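Local coordinates for protein 2,3-dihydroxybenzoate-AMP ligase (Bacillus subtilis, PDB 1MDB) that belongs to the ANL clan of AMP-binding enzymes, in which a large AMP-binding domain is followed by a smaller C-terminal domain, at residues Leu56-Arg59 with Ala60-Ala64; Ile85-Phe88 with Phe89-Ile92; Asp344-Glu347 with Ile348-Asn351; Arg416-Arg419 with Asp420-Val424. One frame throughout, in Å; residues are numbered along the deposited sequence.

Contact 1 (Leu56-Arg59 with Ala60-Ala64)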
loop_
_atom_site.group_PDB
_atom_site.type_symbol
_atom_site.label_atom_id
_atom_site.label_comp_id
_atom_site.label_asym_id
_atom_site.label_seq_id
_atom_site.Cartn_x
_atom_site.Cartn_y
_atom_site.Cartn_z
ATOM N N LEU A 56 -23.026 -4.459 -8.409
ATOM C CA LEU A 56 -21.641 -4.635 -8.822
ATOM C C LEU A 56 -21.501 -5.939 -9.605
ATOM O O LEU A 56 -20.823 -5.993 -10.630
ATOM C CB LEU A 56 -20.731 -4.658 -7.588
ATOM C CG LEU A 56 -19.236 -4.901 -7.816
ATOM C CD1 LEU A 56 -18.667 -3.862 -8.777
ATOM C CD2 LEU A 56 -18.513 -4.841 -6.471
ATOM N N ASP A 57 -22.157 -6.984 -9.107
ATOM C CA ASP A 57 -22.137 -8.297 -9.743
ATOM C C ASP A 57 -22.623 -8.177 -11.192
ATOM O O ASP A 57 -21.957 -8.639 -12.130
ATOM C CB ASP A 57 -23.054 -9.253 -8.969
ATOM C CG ASP A 57 -22.908 -10.700 -9.409
ATOM O OD1 ASP A 57 -23.940 -11.365 -9.616
ATOM O OD2 ASP A 57 -21.765 -11.182 -9.534
ATOM N N THR A 58 -23.778 -7.543 -11.369
ATOM C CA THR A 58 -24.363 -7.369 -12.695
ATOM C C THR A 58 -23.497 -6.522 -13.629
ATOM O O THR A 58 -23.256 -6.909 -14.763
ATOM C CB THR A 58 -25.771 -6.733 -12.609
ATOM O OG1 THR A 58 -26.643 -7.598 -11.873
ATOM C CG2 THR A 58 -26.351 -6.524 -14.008
ATOM N N ARG A 59 -23.035 -5.367 -13.158
ATOM C CA ARG A 59 -22.201 -4.503 -13.985
ATOM C C ARG A 59 -20.916 -5.220 -14.409
ATOM O O ARG A 59 -20.442 -5.039 -15.527
ATOM C CB ARG A 59 -21.877 -3.208 -13.231
ATOM C CG ARG A 59 -23.131 -2.435 -12.815
ATOM C CD ARG A 59 -22.820 -1.102 -12.138
ATOM N NE ARG A 59 -22.075 -0.203 -13.012
ATOM C CZ ARG A 59 -22.451 1.038 -13.308
ATOM N NH1 ARG A 59 -23.568 1.530 -12.799
ATOM N NH2 ARG A 59 -21.709 1.786 -14.111
ATOM N N ALA A 60 -20.367 -6.041 -13.519
ATOM C CA ALA A 60 -19.149 -6.792 -13.799
ATOM C C ALA A 60 -19.362 -7.811 -14.934
ATOM O O ALA A 60 -18.487 -7.989 -15.797
ATOM C CB ALA A 60 -18.682 -7.503 -12.535
ATOM N N ASP A 61 -20.513 -8.484 -14.924
ATOM C CA ASP A 61 -20.834 -9.455 -15.965
ATOM C C ASP A 61 -20.994 -8.717 -17.279
ATOM O O ASP A 61 -20.370 -9.059 -18.290
ATOM C CB ASP A 61 -22.147 -10.180 -15.671
ATOM C CG ASP A 61 -21.986 -11.316 -14.698
ATOM O OD1 ASP A 61 -20.879 -11.889 -14.634
ATOM O OD2 ASP A 61 -22.976 -11.648 -14.011
ATOM N N ARG A 62 -21.842 -7.697 -17.250
ATOM C CA ARG A 62 -22.109 -6.905 -18.436
ATOM C C ARG A 62 -20.870 -6.200 -18.974
ATOM O O ARG A 62 -20.754 -5.984 -20.182
ATOM C CB ARG A 62 -23.215 -5.886 -18.148
ATOM C CG ARG A 62 -24.594 -6.513 -17.924
ATOM C CD ARG A 62 -25.666 -5.450 -17.659
ATOM N NE ARG A 62 -25.879 -4.550 -18.792
ATOM C CZ ARG A 62 -26.468 -4.899 -19.933
ATOM N NH1 ARG A 62 -26.909 -6.136 -20.099
ATOM N NH2 ARG A 62 -26.621 -4.010 -20.907
ATOM N N LEU A 63 -19.937 -5.839 -18.093
ATOM C CA LEU A 63 -18.727 -5.157 -18.548
ATOM C C LEU A 63 -17.744 -6.167 -19.134
ATOM O O LEU A 63 -17.097 -5.906 -20.145
ATOM C CB LEU A 63 -18.065 -4.381 -17.399
ATOM C CG LEU A 63 -16.777 -3.616 -17.747
ATOM C CD1 LEU A 63 -17.050 -2.646 -18.895
ATOM C CD2 LEU A 63 -16.262 -2.854 -16.534
ATOM N N ALA A 64 -17.639 -7.326 -18.500
ATOM C CA ALA A 64 -16.739 -8.363 -18.985
ATOM C C ALA A 64 -17.082 -8.664 -20.441
ATOM O O ALA A 64 -16.194 -8.831 -21.283
ATOM C CB ALA A 64 -16.879 -9.622 -18.133
#
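The carboxylates of Asp57 and Asp61 are flat groups that lie near each other, one helical turn apart on the same flank of the helix. OD1 of Asp57 stands 4.5 Å from OD2 of Asp61, close for two like charges, but Arg32 and Arg97 each form a salt bridge with both aspartates and should balance the pair. With its CG swung to the side of the backbone N (chi1 -82°), Asp61 sets OD2 3.7 Å from the carbonyl oxygen of Asp57, an acceptor beside an acceptor rather than a bond; Arg32 holds OD2, and the carbonyl accepts the Asp61 N-H. The frame beneath is regular alpha helix, part of helix 53-70, with each N-H bonded to the carbonyl four residues back; the bond from Arg62 N to Thr58 O is almost straight, at 176°. Above that bond the two side chains run alongside each other, and the Thr58 methyl CG2 lies 3.9 Å from CD of Arg62. Thr58 OG1 is turned back to the carbonyl of Arg54, so a small beta-branched residue satisfies its hydroxyl locally and offers its methyl to the arginine. Ala60 suits the buried side: its CB, 3.2 Å from Leu56 O, takes little space where Leu31 and Arg97 touch it. Arg59 forms a salt bridge with Glu90 of helix 86-98, while the branched, apolar Leu63 packs on Ala94.

Contact 2 (Ile85-Phe88 with Phe89-Ile92)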
loop_
_atom_site.group_PDB
_atom_site.type_symbol
_atom_site.label_atom_id
_atom_site.label_comp_id
_atom_site.label_asym_id
_atom_site.label_seq_id
_atom_site.Cartn_x
_atom_site.Cartn_y
_atom_site.Cartn_z
ATOM N N ILE A 85 -12.970 5.696 -7.159
ATOM C CA ILE A 85 -14.327 5.822 -7.694
ATOM C C ILE A 85 -14.941 4.435 -7.862
ATOM O O ILE A 85 -14.230 3.429 -7.846
ATOM C CB ILE A 85 -14.338 6.582 -9.047
ATOM C CG1 ILE A 85 -13.334 5.957 -10.016
ATOM C CG2 ILE A 85 -13.978 8.042 -8.819
ATOM C CD1 ILE A 85 -13.226 6.690 -11.351
ATOM N N LYS A 86 -16.263 4.392 -8.007
ATOM C CA LYS A 86 -16.996 3.141 -8.144
ATOM C C LYS A 86 -16.534 2.294 -9.324
ATOM O O LYS A 86 -16.466 1.077 -9.229
ATOM C CB LYS A 86 -18.496 3.424 -8.294
ATOM C CG LYS A 86 -19.132 4.122 -7.102
ATOM C CD LYS A 86 -20.660 4.047 -7.162
ATOM C CE LYS A 86 -21.218 4.704 -8.420
ATOM N NZ LYS A 86 -20.864 6.135 -8.486
ATOM N N GLU A 87 -16.228 2.948 -10.437
ATOM C CA GLU A 87 -15.787 2.251 -11.638
ATOM C C GLU A 87 -14.667 1.250 -11.372
ATOM O O GLU A 87 -14.672 0.147 -11.917
ATOM C CB GLU A 87 -15.345 3.265 -12.693
ATOM C CG GLU A 87 -16.482 4.023 -13.351
ATOM C CD GLU A 87 -17.312 4.840 -12.373
ATOM O OE1 GLU A 87 -16.734 5.493 -11.477
ATOM O OE2 GLU A 87 -18.553 4.843 -12.514
ATOM N N PHE A 88 -13.710 1.625 -10.527
ATOM C CA PHE A 88 -12.602 0.731 -10.197
ATOM C C PHE A 88 -13.106 -0.684 -9.962
ATOM O O PHE A 88 -12.588 -1.648 -10.527
ATOM C CB PHE A 88 -11.892 1.225 -8.935
ATOM C CG PHE A 88 -10.765 0.341 -8.473
ATOM C CD1 PHE A 88 -9.503 0.433 -9.056
ATOM C CD2 PHE A 88 -10.954 -0.552 -7.419
ATOM C CE1 PHE A 88 -8.435 -0.352 -8.589
ATOM C CE2 PHE A 88 -9.898 -1.344 -6.939
ATOM C CZ PHE A 88 -8.635 -1.241 -7.524
ATOM N N PHE A 89 -14.135 -0.804 -9.128
ATOM C CA PHE A 89 -14.681 -2.108 -8.778
ATOM C C PHE A 89 -15.328 -2.913 -9.898
ATOM O O PHE A 89 -15.138 -4.130 -9.973
ATOM C CB PHE A 89 -15.651 -1.967 -7.597
ATOM C CG PHE A 89 -14.990 -1.490 -6.340
ATOM C CD1 PHE A 89 -14.980 -0.139 -6.014
ATOM C CD2 PHE A 89 -14.330 -2.388 -5.507
ATOM C CE1 PHE A 89 -14.324 0.314 -4.867
ATOM C CE2 PHE A 89 -13.671 -1.953 -4.362
ATOM C CZ PHE A 89 -13.667 -0.597 -4.040
ATOM N N GLU A 90 -16.103 -2.265 -10.756
ATOM C CA GLU A 90 -16.720 -3.004 -11.840
ATOM C C GLU A 90 -15.624 -3.352 -12.844
ATOM O O GLU A 90 -15.664 -4.397 -13.494
ATOM C CB GLU A 90 -17.839 -2.185 -12.507
ATOM C CG GLU A 90 -17.406 -0.985 -13.338
ATOM C CD GLU A 90 -18.602 -0.292 -13.991
ATOM O OE1 GLU A 90 -19.639 -0.960 -14.185
ATOM O OE2 GLU A 90 -18.506 0.905 -14.324
ATOM N N VAL A 91 -14.627 -2.482 -12.942
ATOM C CA VAL A 91 -13.526 -2.709 -13.869
ATOM C C VAL A 91 -12.687 -3.922 -13.499
ATOM O O VAL A 91 -12.421 -4.764 -14.360
ATOM C CB VAL A 91 -12.604 -1.460 -13.980
ATOM C CG1 VAL A 91 -11.231 -1.851 -14.541
ATOM C CG2 VAL A 91 -13.254 -0.426 -14.901
ATOM N N ILE A 92 -12.275 -4.040 -12.236
ATOM C CA ILE A 92 -11.445 -5.187 -11.877
ATOM C C ILE A 92 -12.186 -6.535 -11.853
ATOM O O ILE A 92 -11.653 -7.529 -12.325
ATOM C CB ILE A 92 -10.698 -4.997 -10.515
ATOM C CG1 ILE A 92 -11.675 -5.051 -9.341
ATOM C CG2 ILE A 92 -9.925 -3.686 -10.523
ATOM C CD1 ILE A 92 -10.960 -5.121 -8.000
#
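Helix 86-98 is the crossover helix of a beta-alpha-beta unit, joining the parallel strands 77-80 and 101-104, and its first turns carry a small aromatic cluster. Phe88 and Phe89, although adjacent in sequence, form a T-shaped pair: the edge of the Phe88 ring is directed at the face of Phe89, with centroids 5.5 Å apart and planes at 87°. The Phe88 atom CD2 does the touching, 4.1 Å above the plane of Phe89 and over its centre. Phe88 reaches this position with CG anti to the backbone N (chi1 178°), whereas the CG of Phe89 lies beside its own N, so the two rings leave the backbone differently and meet at a right angle. One face of Phe88 receives the CG2 methyl of Ile92 in a CH-pi contact, 4.1 Å from the ring centroid. The same residues are tied through the backbone, Ile92 N donating to Phe88 O at 3.0 Å. At the edge of Phe89, in its plane, sits the carbonyl oxygen of Lys86, 3.7 Å from CD1. On another flank Glu87 and Glu90 run side by side, and the CG of Glu87 lies 3.8 Å from OE2 of Glu90. Their carboxylates are near enough to repel, a cost probably eased by Arg59 and His170, which both bind OE1 of Glu90. The apolar cluster suits its surroundings: Phe89 packs on Ile44 of strand 42-46 and on Val243 and Leu247 of helix 242-248, Ile92 reaches Leu244 of that helix, and Met232 touches both phenylalanine side chains.

Contact 3 (Asp344-Glu347 with Ile348-Asn351)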
loop_
_atom_site.group_PDB
_atom_site.type_symbol
_atom_site.label_atom_id
_atom_site.label_comp_id
_atom_site.label_asym_id
_atom_site.label_seq_id
_atom_site.Cartn_x
_atom_site.Cartn_y
_atom_site.Cartn_z
ATOM N N ASP A 344 -4.865 -6.207 21.736
ATOM C CA ASP A 344 -3.516 -6.230 22.292
ATOM C C ASP A 344 -3.338 -5.098 23.296
ATOM O O ASP A 344 -4.084 -4.119 23.277
ATOM C CB ASP A 344 -2.480 -6.061 21.170
ATOM C CG ASP A 344 -2.045 -7.377 20.572
ATOM O OD1 ASP A 344 -1.363 -7.357 19.522
ATOM O OD2 ASP A 344 -2.376 -8.431 21.155
ATOM N N PRO A 345 -2.348 -5.223 24.194
ATOM C CA PRO A 345 -2.093 -4.180 25.193
ATOM C C PRO A 345 -1.672 -2.894 24.484
ATOM O O PRO A 345 -1.066 -2.951 23.414
ATOM C CB PRO A 345 -0.952 -4.770 26.024
ATOM C CG PRO A 345 -1.191 -6.248 25.921
ATOM C CD PRO A 345 -1.535 -6.422 24.465
ATOM N N GLU A 346 -1.975 -1.745 25.079
ATOM C CA GLU A 346 -1.623 -0.469 24.469
ATOM C C GLU A 346 -0.143 -0.404 24.089
ATOM O O GLU A 346 0.208 0.111 23.027
ATOM C CB GLU A 346 -1.967 0.698 25.407
ATOM C CG GLU A 346 -1.710 2.095 24.801
ATOM C CD GLU A 346 -2.658 2.443 23.641
ATOM O OE1 GLU A 346 -2.947 1.553 22.812
ATOM O OE2 GLU A 346 -3.100 3.612 23.547
ATOM N N GLU A 347 0.718 -0.944 24.947
ATOM C CA GLU A 347 2.156 -0.924 24.698
ATOM C C GLU A 347 2.593 -1.717 23.472
ATOM O O GLU A 347 3.545 -1.339 22.791
ATOM C CB GLU A 347 2.917 -1.444 25.917
ATOM C CG GLU A 347 4.425 -1.320 25.770
ATOM C CD GLU A 347 5.184 -2.048 26.854
ATOM O OE1 GLU A 347 5.141 -3.299 26.869
ATOM O OE2 GLU A 347 5.822 -1.368 27.691
ATOM N N ILE A 348 1.930 -2.833 23.202
ATOM C CA ILE A 348 2.287 -3.627 22.035
ATOM C C ILE A 348 1.813 -2.918 20.766
ATOM O O ILE A 348 2.469 -2.984 19.726
ATOM C CB ILE A 348 1.666 -5.029 22.095
ATOM C CG1 ILE A 348 2.455 -5.898 23.078
ATOM C CG2 ILE A 348 1.648 -5.653 20.707
ATOM C CD1 ILE A 348 1.938 -7.317 23.195
ATOM N N ILE A 349 0.677 -2.235 20.866
ATOM C CA ILE A 349 0.115 -1.506 19.736
ATOM C C ILE A 349 0.965 -0.272 19.454
ATOM O O ILE A 349 1.177 0.097 18.302
ATOM C CB ILE A 349 -1.337 -1.038 20.031
ATOM C CG1 ILE A 349 -2.270 -2.243 20.123
ATOM C CG2 ILE A 349 -1.811 -0.068 18.954
ATOM C CD1 ILE A 349 -3.676 -1.884 20.566
ATOM N N VAL A 350 1.455 0.352 20.518
ATOM C CA VAL A 350 2.259 1.564 20.403
ATOM C C VAL A 350 3.745 1.375 20.117
ATOM O O VAL A 350 4.391 2.274 19.566
ATOM C CB VAL A 350 2.111 2.430 21.680
ATOM C CG1 VAL A 350 3.171 3.532 21.716
ATOM C CG2 VAL A 350 0.715 3.041 21.717
ATOM N N ASN A 351 4.298 0.216 20.457
ATOM C CA ASN A 351 5.726 0.025 20.245
ATOM C C ASN A 351 6.160 -1.024 19.232
ATOM O O ASN A 351 7.356 -1.179 18.989
ATOM C CB ASN A 351 6.409 -0.237 21.592
ATOM C CG ASN A 351 6.236 0.918 22.558
ATOM O OD1 ASN A 351 6.760 2.014 22.340
ATOM N ND2 ASN A 351 5.483 0.686 23.631
#
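Ile348 lies alongside the ring of Pro345, its CD1 methyl 3.8 Å from the proline CD, while its CG2 branch comes across Asp344 to 3.7 Å from OD1. That carboxylate oxygen is held by Tyr422 OH and Arg341 N, so the isoleucine packs against a fixed group. Pro345 stands at the N-cap position of the short helix 346-351, where a missing N-H costs the helix no bond, and its carbonyl oxygen accepts from Ile349 N at 3.2 Å and, weakly, from Ile348 N. Glu346 folds back at chi2 (68°) and lays CD 3.9 Å from the CG2 methyl of Val350, its OE2 forming a salt bridge with Lys319. At the last turn Glu347 O takes two donors from one residue: Asn351 ND2 comes in the carbonyl plane, on a lone pair, at 2.9 Å, while Asn351 N approaches from above that plane. Asparagine suits the place because CG, set beside the backbone N (chi1 -60°), carries ND2 toward Glu347 O. The chemistry is thus split by position: acidic groups gather at the N-terminal end, where the helix dipole would probably favour their charge, and an asparagine gives a backbone carbonyl its second donor at the other end.

Contact 4 (Arg416-Arg419 with Asp420-Val424). With SO4 (sulfate ion), chain C.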
loop_
_atom_site.group_PDB
_atom_site.type_symbol
_atom_site.label_atom_id
_atom_site.label_comp_id
_atom_site.label_asym_id
_atom_site.label_seq_id
_atom_site.Cartn_x
_atom_site.Cartn_y
_atom_site.Cartn_z
ATOM N N ARG A 416 13.867 -6.518 14.303
ATOM C CA ARG A 416 14.245 -7.392 15.405
ATOM C C ARG A 416 12.936 -8.073 15.790
ATOM O O ARG A 416 11.860 -7.532 15.531
ATOM C CB ARG A 416 14.806 -6.590 16.586
ATOM C CG ARG A 416 13.770 -6.130 17.599
ATOM C CD ARG A 416 14.387 -5.236 18.659
ATOM N NE ARG A 416 13.448 -4.967 19.743
ATOM C CZ ARG A 416 13.069 -3.751 20.122
ATOM N NH1 ARG A 416 13.552 -2.683 19.502
ATOM N NH2 ARG A 416 12.200 -3.606 21.115
ATOM N N LEU A 417 13.018 -9.255 16.387
ATOM C CA LEU A 417 11.813 -9.978 16.772
ATOM C C LEU A 417 11.567 -9.927 18.266
ATOM O O LEU A 417 12.502 -9.963 19.066
ATOM C CB LEU A 417 11.896 -11.439 16.330
ATOM C CG LEU A 417 11.978 -11.750 14.836
ATOM C CD1 LEU A 417 12.100 -13.255 14.648
ATOM C CD2 LEU A 417 10.740 -11.217 14.116
ATOM N N THR A 418 10.295 -9.845 18.633
ATOM C CA THR A 418 9.900 -9.800 20.031
ATOM C C THR A 418 9.683 -11.234 20.538
ATOM O O THR A 418 9.784 -12.200 19.774
ATOM C CB THR A 418 8.608 -8.973 20.204
ATOM O OG1 THR A 418 8.659 -8.270 21.446
ATOM C CG2 THR A 418 7.382 -9.872 20.201
ATOM N N ARG A 419 9.384 -11.373 21.824
ATOM C CA ARG A 419 9.170 -12.692 22.407
ATOM C C ARG A 419 7.926 -13.386 21.867
ATOM O O ARG A 419 7.945 -14.586 21.595
ATOM C CB ARG A 419 9.095 -12.574 23.930
ATOM C CG ARG A 419 10.364 -11.985 24.528
ATOM C CD ARG A 419 10.355 -11.977 26.042
ATOM N NE ARG A 419 11.597 -11.415 26.564
ATOM C CZ ARG A 419 11.965 -11.472 27.838
ATOM N NH1 ARG A 419 11.185 -12.069 28.729
ATOM N NH2 ARG A 419 13.117 -10.935 28.221
ATOM N N ASP A 420 6.846 -12.631 21.702
ATOM C CA ASP A 420 5.611 -13.201 21.190
ATOM C C ASP A 420 5.591 -13.248 19.670
ATOM O O ASP A 420 4.557 -13.523 19.060
ATOM C CB ASP A 420 4.412 -12.414 21.716
ATOM C CG ASP A 420 4.219 -12.592 23.210
ATOM O OD1 ASP A 420 4.052 -13.753 23.645
ATOM O OD2 ASP A 420 4.241 -11.580 23.946
ATOM N N GLY A 421 6.741 -12.981 19.059
ATOM C CA GLY A 421 6.823 -13.021 17.612
ATOM C C GLY A 421 6.490 -11.724 16.902
ATOM O O GLY A 421 6.309 -11.718 15.687
ATOM N N TYR A 422 6.398 -10.626 17.645
ATOM C CA TYR A 422 6.101 -9.336 17.035
ATOM C C TYR A 422 7.345 -8.757 16.378
ATOM O O TYR A 422 8.469 -9.115 16.731
ATOM C CB TYR A 422 5.546 -8.349 18.070
ATOM C CG TYR A 422 4.104 -8.623 18.427
ATOM C CD1 TYR A 422 3.745 -9.774 19.135
ATOM C CD2 TYR A 422 3.086 -7.769 17.998
ATOM C CE1 TYR A 422 2.410 -10.067 19.399
ATOM C CE2 TYR A 422 1.749 -8.055 18.257
ATOM C CZ TYR A 422 1.419 -9.206 18.956
ATOM O OH TYR A 422 0.099 -9.499 19.205
ATOM N N ILE A 423 7.130 -7.868 15.415
ATOM C CA ILE A 423 8.222 -7.244 14.688
ATOM C C ILE A 423 8.342 -5.769 15.041
ATOM O O ILE A 423 7.362 -5.017 15.017
ATOM C CB ILE A 423 8.013 -7.381 13.164
ATOM C CG1 ILE A 423 7.953 -8.863 12.785
ATOM C CG2 ILE A 423 9.136 -6.677 12.406
ATOM C CD1 ILE A 423 7.670 -9.123 11.317
ATOM N N VAL A 424 9.553 -5.372 15.401
ATOM C CA VAL A 424 9.845 -3.994 15.726
ATOM C C VAL A 424 10.791 -3.560 14.616
ATOM O O VAL A 424 11.973 -3.898 14.626
ATOM C CB VAL A 424 10.537 -3.867 17.086
ATOM C CG1 VAL A 424 10.826 -2.399 17.380
ATOM C CG2 VAL A 424 9.644 -4.457 18.174
HETATM S S SO4 C . 11.318 -8.459 23.780
HETATM O O1 SO4 C . 11.046 -7.046 23.450
HETATM O O2 SO4 C . 11.784 -8.558 25.177
HETATM O O3 SO4 C . 10.081 -9.247 23.618
HETATM O O4 SO4 C . 12.358 -8.988 22.875
#
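Tyr422 O accepts the shortest backbone bond here, from Thr418 N at 2.7 Å, and the CA-H of Leu417 also approaches it. This bond closes the loop of the hairpin between strands 409-417 and 423-428. Inside it Thr418 to Gly421 form a type I turn, its Gly421 N to Thr418 O bond weak at 3.2 Å; Gly421 then takes up a left-handed conformation (phi 89°), the G1 beta bulge for which glycine is well suited. Further along, Arg416 and Val424 make an antiparallel hydrogen-bonded pair, and Val424 N donates to Arg416 O in a straight line (179°). On the face they share, Arg416 runs out beside Val424, whose CG1 lies 3.4 Å above the guanidinium plane, offset toward its rim. Chi1 of 89° lifts the extended arginine chain over the valine. On the opposite face Leu417 and Ile423 form an antiparallel non-hydrogen-bonded pair, CD2 to CG1 3.9 Å apart. A sulfate ion, probably from the crystallisation liquor, sits by the turn: O3, whose position is less certain, accepts from Thr418 OG1 and Arg419 N, and O2 takes a weak bond from Arg419 NE. The edge of the Arg416 guanidinium is turned toward O1 without a bond. The arrangement suggests a locally positive surface that would favour an anion at this turn; Arg419 and Thr418 do the binding, with Arg416 near by.

In the fold
Contacts 1 and 2 lie on neighbouring helices, 53-70 and 86-98; an ion pair joins them, and Leu56 and Leu63 of the first pack against the second around Phe89 and Glu90. Contact 2 is buried and aromatic, whereas contact 1 is half buried and rich in ion pairs. Contacts 3 and 4 form a second pair, with centres 12 Å apart, touching where Ile348 packs on Tyr422 and Val424 CG1 approaches Asn351 O. Both are partly buried, yet one is a single short helix that begins after a proline and the other a strand hairpin with an anion at its turn. The two pairs stand far apart, contacts 1 and 4 with centres about 44 Å from each other on opposite sides of the chain's centre.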